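Local coordinates for periplasmic solute binding protein (Liberibacter asiaticus, PDB 5Z35) that probably captures zinc or manganese in the periplasm and delivers it to an ABC transporter for uptake into the cell, at residues Q209-K214 / E235-Y240. The protein carries 1 engineered substitution. Sequence-based numbering, arbitrary orientation.
Sequences QMRSHK and ETNASY. With ACT (acetate ion), chain D.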
loop_
_atom_site.group_PDB
_atom_site.type_symbol
_atom_site.label_atom_id
_atom_site.label_comp_id
_atom_site.label_asym_id
_atom_site.label_seq_id
_atom_site.Cartn_x
_atom_site.Cartn_y
_atom_site.Cartn_z
ATOM N N GLN A 209 14.806 5.477 20.166
ATOM C CA GLN A 209 13.553 4.814 20.513
ATOM C C GLN A 209 13.679 3.317 20.611
ATOM O O GLN A 209 13.123 2.724 21.521
ATOM C CB GLN A 209 12.436 5.179 19.540
ATOM C CG GLN A 209 11.967 6.628 19.674
ATOM C CD GLN A 209 11.217 6.882 20.979
ATOM O OE1 GLN A 209 10.297 6.137 21.327
ATOM N NE2 GLN A 209 11.591 7.932 21.690
ATOM N N MET A 210 14.448 2.701 19.733
ATOM C CA MET A 210 14.651 1.267 19.837
ATOM C C MET A 210 15.402 0.862 21.084
ATOM O O MET A 210 15.042 -0.119 21.746
ATOM C CB MET A 210 15.354 0.741 18.598
ATOM C CG MET A 210 14.486 0.805 17.350
ATOM S SD MET A 210 15.306 0.209 15.859
ATOM C CE MET A 210 15.437 -1.515 16.292
ATOM N N ARG A 211 16.447 1.605 21.416
ATOM C CA ARG A 211 17.190 1.333 22.638
ATOM C C ARG A 211 16.260 1.496 23.829
ATOM O O ARG A 211 16.189 0.623 24.704
ATOM C CB ARG A 211 18.375 2.290 22.795
ATOM C CG ARG A 211 19.469 2.177 21.738
ATOM C CD ARG A 211 20.282 0.934 21.931
ATOM N NE ARG A 211 20.951 0.872 23.240
ATOM C CZ ARG A 211 21.367 -0.268 23.812
ATOM N NH1 ARG A 211 21.178 -1.461 23.204
ATOM N NH2 ARG A 211 21.974 -0.224 25.006
ATOM N N SER A 212 15.558 2.624 23.847
ATOM C CA SER A 212 14.668 2.993 24.926
ATOM C C SER A 212 13.604 1.931 25.206
ATOM O O SER A 212 13.359 1.595 26.356
ATOM C CB SER A 212 13.991 4.302 24.561
ATOM O OG SER A 212 13.018 4.628 25.516
ATOM N N HIS A 213 12.968 1.422 24.153
ATOM C CA HIS A 213 11.916 0.411 24.301
ATOM C C HIS A 213 12.377 -1.021 24.022
ATOM O O HIS A 213 11.555 -1.885 23.850
ATOM C CB HIS A 213 10.711 0.757 23.433
ATOM C CG HIS A 213 10.188 2.139 23.661
ATOM N ND1 HIS A 213 9.859 2.610 24.912
ATOM C CD2 HIS A 213 9.970 3.165 22.807
ATOM C CE1 HIS A 213 9.446 3.860 24.816
ATOM N NE2 HIS A 213 9.499 4.219 23.547
ATOM N N LYS A 214 13.684 -1.278 23.995
ATOM C CA LYS A 214 14.228 -2.616 23.718
ATOM C C LYS A 214 13.576 -3.283 22.515
ATOM O O LYS A 214 13.227 -4.467 22.557
ATOM C CB LYS A 214 14.105 -3.547 24.926
ATOM C CG LYS A 214 15.085 -3.292 26.040
ATOM C CD LYS A 214 14.600 -2.192 26.947
ATOM C CE LYS A 214 15.353 -2.282 28.262
ATOM N NZ LYS A 214 15.010 -1.094 29.091
ATOM N N GLU A 235 23.499 -0.574 15.657
ATOM C CA GLU A 235 23.686 0.484 16.654
ATOM C C GLU A 235 22.720 0.301 17.840
ATOM O O GLU A 235 22.962 0.831 18.945
ATOM C CB GLU A 235 23.557 1.873 15.996
ATOM C CG GLU A 235 24.611 2.123 14.912
ATOM C CD GLU A 235 24.459 3.459 14.192
ATOM O OE1 GLU A 235 24.035 4.437 14.829
ATOM O OE2 GLU A 235 24.791 3.541 12.997
ATOM N N THR A 236 21.650 -0.449 17.612
ATOM C CA THR A 236 20.663 -0.708 18.632
ATOM C C THR A 236 20.778 -2.066 19.354
ATOM O O THR A 236 20.025 -2.311 20.303
ATOM C CB THR A 236 19.265 -0.551 18.077
ATOM O OG1 THR A 236 19.039 -1.495 17.009
ATOM C CG2 THR A 236 19.093 0.904 17.596
ATOM N N ASN A 237 21.707 -2.926 18.938
ATOM C CA ASN A 237 21.710 -4.316 19.379
ATOM C C ASN A 237 20.426 -5.011 19.024
ATOM O O ASN A 237 20.082 -5.961 19.689
ATOM C CB ASN A 237 21.917 -4.447 20.897
ATOM C CG ASN A 237 23.251 -4.012 21.322
ATOM O OD1 ASN A 237 23.404 -3.213 22.283
ATOM N ND2 ASN A 237 24.271 -4.545 20.647
ATOM N N ALA A 238 19.703 -4.531 18.012
ATOM C CA ALA A 238 18.552 -5.219 17.469
ATOM C C ALA A 238 18.953 -6.140 16.294
ATOM O O ALA A 238 20.124 -6.263 15.947
ATOM C CB ALA A 238 17.491 -4.207 17.028
ATOM N N SER A 239 17.949 -6.796 15.708
ATOM C CA SER A 239 18.164 -7.685 14.561
ATOM C C SER A 239 17.533 -7.092 13.331
ATOM O O SER A 239 16.498 -6.498 13.422
ATOM C CB SER A 239 17.511 -9.047 14.865
ATOM O OG SER A 239 18.226 -9.688 15.922
ATOM N N TYR A 240 18.179 -7.257 12.191
ATOM C CA TYR A 240 17.608 -6.954 10.915
ATOM C C TYR A 240 16.530 -8.024 10.626
ATOM O O TYR A 240 16.810 -9.208 10.676
ATOM C CB TYR A 240 18.689 -6.958 9.829
ATOM C CG TYR A 240 18.136 -6.789 8.444
ATOM C CD1 TYR A 240 17.384 -5.671 8.103
ATOM C CD2 TYR A 240 18.349 -7.747 7.462
ATOM C CE1 TYR A 240 16.840 -5.519 6.846
ATOM C CE2 TYR A 240 17.804 -7.604 6.183
ATOM C CZ TYR A 240 17.050 -6.489 5.872
ATOM O OH TYR A 240 16.524 -6.328 4.619
HETATM C C ACT D . 22.917 -4.081 25.388
HETATM O O ACT D . 22.908 -2.964 25.947
HETATM O OXT ACT D . 21.931 -4.488 24.741
HETATM C CH3 ACT D . 24.145 -4.945 25.497
#
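Met210 packs against Ala238 and the side chain of Thr236. Met210 CE lies 3.5 Å from Ala238 CB, a tight apolar pair. Met210 CE is also 3.7 Å from Thr236 OG1. Nearer its root, Met210 CB makes an apolar contact with Thr236 CG2 at 3.9 Å. The Met210 chain runs extended to SD and then bends (chi3 68°), which turns the methyl to Ala238. Val232 and Leu187 also touch this buried methionine. Thr236 OG1 bonds back into its own helix, chiefly to Val232 O.

The contact joins the ends of helices 200-212 and 227-236. Helix 227-236 links the parallel strands 217-221 and 239-244, a beta-alpha-beta crossover, and helix 200-212 leads into the first of them. Both helices finish in a Schellman motif, with Lys214 and Asn237 at positive phi. The contact lies away from the metal-binding residues.

The polar contacts come from Arg211. Its chain bends at chi2 and chi3 and brings the edge of the guanidinium to the C-terminal end of helix 227-236. Arg211 NH1 donates to Thr236 O at 3.2 Å, nearly in the guanidinium plane but well above the carbonyl plane. Asn237 OD1 is 3.0 Å from Arg211 NH1, its amide turned 71° from the guanidinium. An acetate, probably from the crystallisation liquor, accepts from NH2 of Arg211 through its O at 3.0 Å, and its OXT takes a weak bond from NH1.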